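Side-chain contacts in hypoxanthine-guanine phosphoribosyltransferase (Thermus thermophilus, PDB 3ACD), which probably catalyses the magnesium-dependent transfer of a phosphoribosyl group from 5-phospho-alpha-D-ribose 1-diphosphate to hypoxanthine or guanine, giving IMP or GMP in purine salvage: residues Pro39-Val44 with Arg57-Pro62; Val98-Asp103 with Asp116-Arg121; Ala129-Lys134 with Pro171-Ile176. All blocks are in the same frame, centred on the assembly; numbering follows the deposited sequence.

Interaction 1: residues Pro39-Val44 with Arg57-Pro62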
# COMPACT_ATOMS: atom_id res chain seq x y z
N PRO A 39 -18.06 0.67 -3.73
CA PRO A 39 -17.08 1.60 -4.30
C PRO A 39 -15.83 0.93 -4.86
O PRO A 39 -15.51 -0.21 -4.53
CB PRO A 39 -16.78 2.53 -3.13
CG PRO A 39 -16.88 1.63 -1.96
CD PRO A 39 -18.12 0.82 -2.26
N HIS A 40 -15.16 1.68 -5.72
CA HIS A 40 -13.92 1.24 -6.34
C HIS A 40 -12.90 2.30 -5.95
O HIS A 40 -12.97 3.44 -6.42
CB HIS A 40 -14.09 1.20 -7.86
CG HIS A 40 -12.85 0.78 -8.59
ND1 HIS A 40 -12.23 -0.44 -8.36
CD2 HIS A 40 -12.12 1.40 -9.54
CE1 HIS A 40 -11.18 -0.54 -9.15
NE2 HIS A 40 -11.09 0.56 -9.87
N LEU A 41 -11.96 1.94 -5.09
CA LEU A 41 -10.95 2.88 -4.64
C LEU A 41 -9.67 2.80 -5.47
O LEU A 41 -9.09 1.74 -5.64
CB LEU A 41 -10.61 2.65 -3.16
CG LEU A 41 -11.67 3.06 -2.13
CD1 LEU A 41 -12.92 2.22 -2.31
CD2 LEU A 41 -11.11 2.86 -0.73
N ILE A 42 -9.25 3.95 -6.00
CA ILE A 42 -8.05 4.00 -6.81
C ILE A 42 -6.94 4.72 -6.06
O ILE A 42 -7.02 5.93 -5.81
CB ILE A 42 -8.31 4.74 -8.14
CG1 ILE A 42 -9.42 4.02 -8.91
CG2 ILE A 42 -7.02 4.82 -8.96
CD1 ILE A 42 -9.78 4.68 -10.23
N CYS A 43 -5.91 3.97 -5.70
CA CYS A 43 -4.77 4.51 -4.97
C CYS A 43 -3.75 5.14 -5.92
O CYS A 43 -3.27 4.49 -6.85
CB CYS A 43 -4.09 3.39 -4.17
SG CYS A 43 -2.54 3.90 -3.37
N VAL A 44 -3.43 6.40 -5.68
CA VAL A 44 -2.45 7.09 -6.50
C VAL A 44 -1.06 6.83 -5.92
O VAL A 44 -0.69 7.37 -4.88
CB VAL A 44 -2.71 8.62 -6.55
CG1 VAL A 44 -1.63 9.31 -7.37
CG2 VAL A 44 -4.08 8.89 -7.17
N ARG A 57 -9.12 -0.58 5.44
CA ARG A 57 -9.39 -1.44 6.59
C ARG A 57 -10.38 -0.79 7.56
O ARG A 57 -10.78 -1.41 8.54
CB ARG A 57 -8.09 -1.78 7.31
CG ARG A 57 -7.28 -2.85 6.59
CD ARG A 57 -6.00 -3.18 7.32
NE ARG A 57 -4.98 -2.13 7.17
CZ ARG A 57 -3.74 -2.24 7.64
NH1 ARG A 57 -3.38 -3.34 8.29
NH2 ARG A 57 -2.86 -1.26 7.46
N ALA A 58 -10.76 0.45 7.27
CA ALA A 58 -11.72 1.18 8.10
C ALA A 58 -13.02 1.40 7.33
O ALA A 58 -13.86 2.21 7.73
CB ALA A 58 -11.14 2.51 8.55
N ILE A 59 -13.19 0.69 6.22
CA ILE A 59 -14.39 0.80 5.41
C ILE A 59 -15.05 -0.57 5.28
O ILE A 59 -14.73 -1.35 4.38
CB ILE A 59 -14.09 1.31 3.99
CG1 ILE A 59 -13.42 2.69 4.05
CG2 ILE A 59 -15.38 1.41 3.18
CD1 ILE A 59 -12.95 3.20 2.71
N PRO A 60 -15.97 -0.89 6.20
CA PRO A 60 -16.66 -2.19 6.17
C PRO A 60 -17.77 -2.24 5.12
O PRO A 60 -18.95 -2.23 5.45
CB PRO A 60 -17.18 -2.34 7.60
CG PRO A 60 -17.49 -0.93 7.98
CD PRO A 60 -16.29 -0.17 7.45
N LEU A 61 -17.35 -2.31 3.86
CA LEU A 61 -18.25 -2.39 2.71
C LEU A 61 -17.58 -3.25 1.65
O LEU A 61 -16.36 -3.41 1.66
CB LEU A 61 -18.49 -1.01 2.10
CG LEU A 61 -19.33 0.05 2.81
CD1 LEU A 61 -19.27 1.35 2.02
CD2 LEU A 61 -20.77 -0.44 2.93
N PRO A 62 -18.36 -3.83 0.73
CA PRO A 62 -17.74 -4.65 -0.31
C PRO A 62 -17.16 -3.63 -1.28
O PRO A 62 -17.85 -2.69 -1.68
CB PRO A 62 -18.92 -5.41 -0.90
CG PRO A 62 -20.04 -4.42 -0.78
CD PRO A 62 -19.83 -3.86 0.61

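Interaction 2: residues Val98-Asp103 with Asp116-Arg121. With IMP (inosinic acid), chain B.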
# COMPACT_ATOMS: atom_id res chain seq x y z
N VAL A 98 -16.50 5.62 -8.06
CA VAL A 98 -15.07 5.71 -7.79
C VAL A 98 -14.65 6.67 -6.69
O VAL A 98 -15.22 7.75 -6.51
CB VAL A 98 -14.32 6.13 -9.09
CG1 VAL A 98 -12.82 6.20 -8.84
CG2 VAL A 98 -14.64 5.14 -10.21
N ILE A 99 -13.63 6.26 -5.93
CA ILE A 99 -13.07 7.10 -4.88
C ILE A 99 -11.57 7.14 -5.12
O ILE A 99 -10.90 6.11 -5.05
CB ILE A 99 -13.31 6.54 -3.46
CG1 ILE A 99 -14.81 6.45 -3.15
CG2 ILE A 99 -12.63 7.46 -2.44
CD1 ILE A 99 -15.12 5.84 -1.79
N VAL A 100 -11.05 8.32 -5.44
CA VAL A 100 -9.62 8.49 -5.67
C VAL A 100 -8.97 8.66 -4.30
O VAL A 100 -9.47 9.41 -3.46
CB VAL A 100 -9.34 9.75 -6.51
CG1 VAL A 100 -7.83 9.93 -6.70
CG2 VAL A 100 -10.02 9.64 -7.87
N VAL A 101 -7.86 7.96 -4.06
CA VAL A 101 -7.17 8.06 -2.79
C VAL A 101 -5.79 8.67 -3.04
O VAL A 101 -4.90 8.03 -3.62
CB VAL A 101 -7.03 6.68 -2.11
CG1 VAL A 101 -6.31 6.82 -0.77
CG2 VAL A 101 -8.41 6.06 -1.91
N GLU A 102 -5.63 9.91 -2.60
CA GLU A 102 -4.40 10.68 -2.77
C GLU A 102 -3.65 10.91 -1.47
O GLU A 102 -4.23 10.83 -0.40
CB GLU A 102 -4.73 12.04 -3.39
CG GLU A 102 -4.77 12.04 -4.90
CD GLU A 102 -3.39 12.14 -5.50
OE1 GLU A 102 -2.43 11.71 -4.85
OE2 GLU A 102 -3.28 12.65 -6.64
N ASP A 103 -2.35 11.21 -1.57
CA ASP A 103 -1.56 11.47 -0.38
C ASP A 103 -1.73 12.92 0.06
O ASP A 103 -2.18 13.18 1.18
CB ASP A 103 -0.07 11.14 -0.61
CG ASP A 103 0.53 11.83 -1.85
OD1 ASP A 103 -0.20 12.47 -2.63
OD2 ASP A 103 1.76 11.70 -2.04
N ASP A 116 -10.13 14.44 -14.73
CA ASP A 116 -10.60 14.54 -16.11
C ASP A 116 -10.43 13.20 -16.81
O ASP A 116 -11.29 12.78 -17.58
CB ASP A 116 -9.84 15.63 -16.87
CG ASP A 116 -10.16 17.03 -16.38
OD1 ASP A 116 -11.34 17.31 -16.10
OD2 ASP A 116 -9.23 17.86 -16.29
N TYR A 117 -9.31 12.54 -16.54
CA TYR A 117 -9.02 11.25 -17.15
C TYR A 117 -10.09 10.22 -16.76
O TYR A 117 -10.64 9.52 -17.62
CB TYR A 117 -7.65 10.75 -16.70
CG TYR A 117 -7.29 9.38 -17.23
CD1 TYR A 117 -7.02 9.19 -18.59
CD2 TYR A 117 -7.23 8.27 -16.38
CE1 TYR A 117 -6.70 7.92 -19.09
CE2 TYR A 117 -6.91 7.00 -16.87
CZ TYR A 117 -6.64 6.84 -18.23
OH TYR A 117 -6.32 5.59 -18.71
N LEU A 118 -10.38 10.14 -15.46
CA LEU A 118 -11.37 9.21 -14.96
C LEU A 118 -12.78 9.52 -15.45
O LEU A 118 -13.53 8.62 -15.84
CB LEU A 118 -11.36 9.22 -13.42
CG LEU A 118 -10.06 8.84 -12.72
CD1 LEU A 118 -10.26 8.91 -11.21
CD2 LEU A 118 -9.64 7.43 -13.13
N GLU A 119 -13.14 10.80 -15.45
CA GLU A 119 -14.48 11.19 -15.89
C GLU A 119 -14.72 10.83 -17.35
O GLU A 119 -15.86 10.57 -17.75
CB GLU A 119 -14.69 12.69 -15.68
CG GLU A 119 -14.78 13.11 -14.22
CD GLU A 119 -15.99 12.52 -13.52
OE1 GLU A 119 -16.70 11.69 -14.12
OE2 GLU A 119 -16.24 12.89 -12.35
N ALA A 120 -13.66 10.83 -18.15
CA ALA A 120 -13.76 10.50 -19.57
C ALA A 120 -14.29 9.09 -19.79
O ALA A 120 -14.84 8.79 -20.85
CB ALA A 120 -12.40 10.65 -20.23
N ARG A 121 -14.14 8.22 -18.79
CA ARG A 121 -14.63 6.84 -18.91
C ARG A 121 -16.04 6.70 -18.38
O ARG A 121 -16.60 5.60 -18.36
CB ARG A 121 -13.68 5.88 -18.20
CG ARG A 121 -12.32 5.79 -18.86
CD ARG A 121 -11.58 4.56 -18.42
NE ARG A 121 -10.32 4.41 -19.13
CZ ARG A 121 -9.56 3.32 -19.07
NH1 ARG A 121 -9.95 2.29 -18.35
NH2 ARG A 121 -8.42 3.27 -19.74
P IMP B . 0.06 18.70 -6.96
O1P IMP B . 0.78 19.99 -6.93
O2P IMP B . -0.24 18.30 -8.48
O3P IMP B . -1.33 18.85 -6.15
O5' IMP B . 0.98 17.58 -6.25
C5' IMP B . 0.92 16.24 -6.71
C4' IMP B . 1.91 15.34 -5.96
O4' IMP B . 3.03 16.12 -5.45
C3' IMP B . 1.26 14.77 -4.68
O3' IMP B . 0.44 13.64 -4.96
C2' IMP B . 2.51 14.38 -3.88
O2' IMP B . 3.00 13.09 -4.26
C1' IMP B . 3.53 15.48 -4.26
N9 IMP B . 3.65 16.44 -3.14
C8 IMP B . 3.11 17.71 -3.06
N7 IMP B . 3.42 18.26 -1.92
C5 IMP B . 4.16 17.39 -1.20
C6 IMP B . 4.78 17.41 0.09
O6 IMP B . 4.69 18.39 0.81
N1 IMP B . 5.48 16.30 0.51
C2 IMP B . 5.59 15.19 -0.30
N3 IMP B . 5.03 15.16 -1.49
C4 IMP B . 4.31 16.21 -1.97

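Interaction 3: residues Ala129-Lys134 with Pro171-Ile176. With IMP (inosinic acid), chain B.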
# COMPACT_ATOMS: atom_id res chain seq x y z
N ALA A 129 -10.54 11.24 -1.71
CA ALA A 129 -10.08 11.09 -0.33
C ALA A 129 -8.60 11.44 -0.38
O ALA A 129 -7.86 10.91 -1.21
CB ALA A 129 -10.27 9.66 0.14
N ALA A 130 -8.18 12.36 0.48
CA ALA A 130 -6.79 12.79 0.53
C ALA A 130 -6.37 12.95 1.98
O ALA A 130 -7.12 13.49 2.78
CB ALA A 130 -6.62 14.12 -0.21
N LEU A 131 -5.17 12.48 2.32
CA LEU A 131 -4.72 12.60 3.70
C LEU A 131 -4.46 14.06 4.06
O LEU A 131 -4.86 14.51 5.13
CB LEU A 131 -3.43 11.80 3.92
CG LEU A 131 -2.91 11.84 5.36
CD1 LEU A 131 -3.89 11.13 6.30
CD2 LEU A 131 -1.55 11.18 5.43
N LEU A 132 -3.81 14.80 3.16
CA LEU A 132 -3.47 16.19 3.42
C LEU A 132 -3.79 17.14 2.27
O LEU A 132 -4.00 16.71 1.14
CB LEU A 132 -1.97 16.31 3.71
CG LEU A 132 -1.36 15.40 4.79
CD1 LEU A 132 0.16 15.42 4.66
CD2 LEU A 132 -1.80 15.87 6.17
N SER A 133 -3.81 18.43 2.58
CA SER A 133 -4.07 19.45 1.58
C SER A 133 -3.44 20.77 2.03
O SER A 133 -3.57 21.16 3.19
CB SER A 133 -5.57 19.66 1.37
OG SER A 133 -5.80 20.68 0.40
N LYS A 134 -2.75 21.42 1.10
CA LYS A 134 -2.09 22.71 1.34
C LYS A 134 -2.79 23.72 0.44
O LYS A 134 -2.25 24.13 -0.60
CB LYS A 134 -0.60 22.61 0.98
CG LYS A 134 0.18 21.61 1.84
CD LYS A 134 1.67 21.58 1.52
CE LYS A 134 1.94 21.03 0.13
NZ LYS A 134 3.40 20.86 -0.13
N PRO A 171 6.15 6.30 10.58
CA PRO A 171 4.74 6.08 10.91
C PRO A 171 3.93 7.35 11.14
O PRO A 171 2.71 7.31 11.32
CB PRO A 171 4.82 5.19 12.16
CG PRO A 171 6.07 5.68 12.82
CD PRO A 171 7.03 5.83 11.66
N PHE A 172 4.62 8.49 11.13
CA PHE A 172 3.97 9.77 11.35
C PHE A 172 4.27 10.75 10.22
O PHE A 172 5.11 10.48 9.35
CB PHE A 172 4.43 10.36 12.68
CG PHE A 172 5.93 10.39 12.84
CD1 PHE A 172 6.71 11.31 12.14
CD2 PHE A 172 6.57 9.46 13.66
CE1 PHE A 172 8.10 11.30 12.25
CE2 PHE A 172 7.96 9.45 13.78
CZ PHE A 172 8.73 10.37 13.07
N ILE A 173 3.57 11.88 10.22
CA ILE A 173 3.79 12.91 9.22
C ILE A 173 4.66 13.98 9.87
O ILE A 173 4.38 14.43 10.98
CB ILE A 173 2.45 13.56 8.76
CG1 ILE A 173 1.76 12.66 7.74
CG2 ILE A 173 2.72 14.95 8.17
CD1 ILE A 173 2.51 12.53 6.42
N THR A 174 5.73 14.36 9.19
CA THR A 174 6.62 15.40 9.69
C THR A 174 7.00 16.32 8.54
O THR A 174 6.46 16.19 7.44
CB THR A 174 7.89 14.78 10.35
OG1 THR A 174 8.70 15.83 10.91
CG2 THR A 174 8.70 14.00 9.34
N SER A 175 7.91 17.25 8.78
CA SER A 175 8.29 18.19 7.73
C SER A 175 9.65 18.82 7.99
O SER A 175 10.24 18.65 9.06
CB SER A 175 7.25 19.31 7.64
OG SER A 175 7.14 19.99 8.89
N ILE A 176 10.15 19.55 7.00
CA ILE A 176 11.43 20.24 7.10
C ILE A 176 11.14 21.73 7.04
O ILE A 176 10.02 22.15 6.76
CB ILE A 176 12.37 19.89 5.92
CG1 ILE A 176 11.69 20.25 4.60
CG2 ILE A 176 12.73 18.41 5.97
CD1 ILE A 176 12.55 20.01 3.37
P IMP B . 0.06 18.70 -6.96
O1P IMP B . 0.78 19.99 -6.93
O2P IMP B . -0.24 18.30 -8.48
O3P IMP B . -1.33 18.85 -6.15
O5' IMP B . 0.98 17.58 -6.25
C5' IMP B . 0.92 16.24 -6.71
C4' IMP B . 1.91 15.34 -5.96
O4' IMP B . 3.03 16.12 -5.45
C3' IMP B . 1.26 14.77 -4.68
O3' IMP B . 0.44 13.64 -4.96
C2' IMP B . 2.51 14.38 -3.88
O2' IMP B . 3.00 13.09 -4.26
C1' IMP B . 3.53 15.48 -4.26
N9 IMP B . 3.65 16.44 -3.14
C8 IMP B . 3.11 17.71 -3.06
N7 IMP B . 3.42 18.26 -1.92
C5 IMP B . 4.16 17.39 -1.20
C6 IMP B . 4.78 17.41 0.09
O6 IMP B . 4.69 18.39 0.81
N1 IMP B . 5.48 16.30 0.51
C2 IMP B . 5.59 15.19 -0.30
N3 IMP B . 5.03 15.16 -1.49
C4 IMP B . 4.31 16.21 -1.97

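Interaction 1: residues Pro39-Val44 with Arg57-Pro62
Leu41 and Ile59 meet inside a beta-alpha-beta crossover of the Rossmann-like phosphoribosyltransferase core: strand 40-45 leads into helix 49-56, and the loop containing 57-62 brings the chain back to the neighbouring parallel strand 64-70. The two side chains reach toward each other tip to tip, Leu41 CD2 lying 3.9 Å from Ile59 CD1. On the loop side, CG1 of Ile59 is anti to the carbonyl carbon (chi1 -59°) and the chain runs on extended through chi2, which carries CD1 out to the strand. A second patch lies at the start of the strand. There the CD corner of the Pro39 ring faces the backbone carbonyl of Pro62, with CD 3.6 Å from Pro62 O, while Leu61 CD1 comes no nearer to the same Pro39 CD than 4.5 Å. An inverse gamma turn centred on Pro60, with Leu61 N bonded to Ile59 O at 2.8 Å, lies between Ile59 and Leu61, both of which point toward the strand. Asn169 ND2 of the second subunit bonds to the carbonyls of Ile59 and Leu61, so the loop also belongs to the dimer interface. Met52 and Val56 of helix 49-56 pack on Leu41, Ile99 of strand 97-102 touches Pro39, and backbone bonds from Pro39 and Leu41 join strand 64-70.

Interaction 2: residues Val98-Asp103 with Asp116-Arg121
Leu118 of helix 109-119 packs on Val98 and Val100 of strand 97-102, the helix and strand that flank the phosphoribosyl-binding loop of the type I phosphoribosyltransferase fold. At the start of the helical segment, Asp116 O accepts a hydrogen bond from the backbone N of Ala120 at 3.1 Å, continuing the helix. Tyr117 turns to Leu89 in a loop instead of to the strand. Leu118 carries the whole contact: its extended chi2 (180°) delivers CD1 to the sheet, where the side chain lies obliquely across Val100. Ile42 of strand 40-45 touches the same leucine, and Glu119 rests on Val126 of strand 125-130, so the helix spans several strands. Arg121 closes the segment with its backbone N on Leu118 O at 3.0 Å.

The strand ends in the acidic pair Glu102-Asp103, the hallmark of this family's binding motif, where IMP is bound. The Asp103 carboxylate takes both ribose hydroxyls, one on each oxygen: O3' donates to OD1 at 2.7 Å and O2' to OD2 at 2.9 Å. With an alanine here, both ribose hydroxyls would probably lose these acceptors and the sugar would be freer to shift. Glu102, beside it, is bent at chi2 (-81°); its OE1 lies near O3' of IMP and receives a weak bond from Asp103 N. Thr107, Thr110, Gly108 and Asp106 supply further hydrogen bonds to the nucleotide. Back at the helix, Val98 CG1 sits 4.4 Å from Leu118 CD1, whereas Val100 CG2 approaches that same CD1 to 3.4 Å, tighter than usual for two methyl carbons.

Interaction 3: residues Ala129-Lys134 with Pro171-Ile176
Lys134 NZ is gripped by several acceptors at the purine end of the pocket: it donates to O6 of IMP at 2.9 Å and to N7 at 3.2 Å, and it also bonds to Ala154 O. A lysine at O6 is a known feature of 6-oxopurine phosphoribosyltransferases; here it also takes N7. A bend at chi3 (-67°) turns the ammonium group onto the O6/N7 side of the base. A weak, long ion pair with Asp106 OD1 adds a nearby negative charge.

Just before the lysine, the chain turns a corner at Leu131, and Leu131 and Leu132 both meet Ile173. They join the corner between strands 125-130 and 132-133 to what is probably the hood of this family, which includes the antiparallel pair 156-157 and 174-175. Ile173 enters with its CG1 branch and serves both leucines. Its CG1 lies 4.3 Å from Leu131 CD2. Leu132 approaches tip to tip, and it also packs on Val156, whose carbonyl bonds to IMP, and on Phe149 of strand 146-150. Neighbouring residues of 171-176 are tied to the N-terminal part of the chain, Thr174 OG1 to Gly8 and Gln13 and Ser175 OG to Val12. Between the two segments the nearest side-chain atoms are the methyl carbons Leu132 CD1 and Ile173 CD1, 4.1 Å apart.

Overall arrangement
The three contacts hang on one parallel sheet. Interactions 1 and 2, centres about 13 Å apart, share neighbouring strands 40-45 and 97-102, joined by a probable hydrogen bond of 2.8 Å between Ile42 O and Val101 N. Another, Val100 O to Ala129 N, also 2.8 Å, joins strand 97-102 to the strand of interaction 3; the centres of interactions 2 and 3 lie about 20 Å apart, on opposite sides of the chain's centre. These two share the IMP site: 98-103 ends at the ribose, 129-134 at the base. The touching residues of interaction 1 lie farther off, the side chain of Leu41 about 11 Å from that of Glu102, although Val44 packs on Glu102; its loop faces the second subunit.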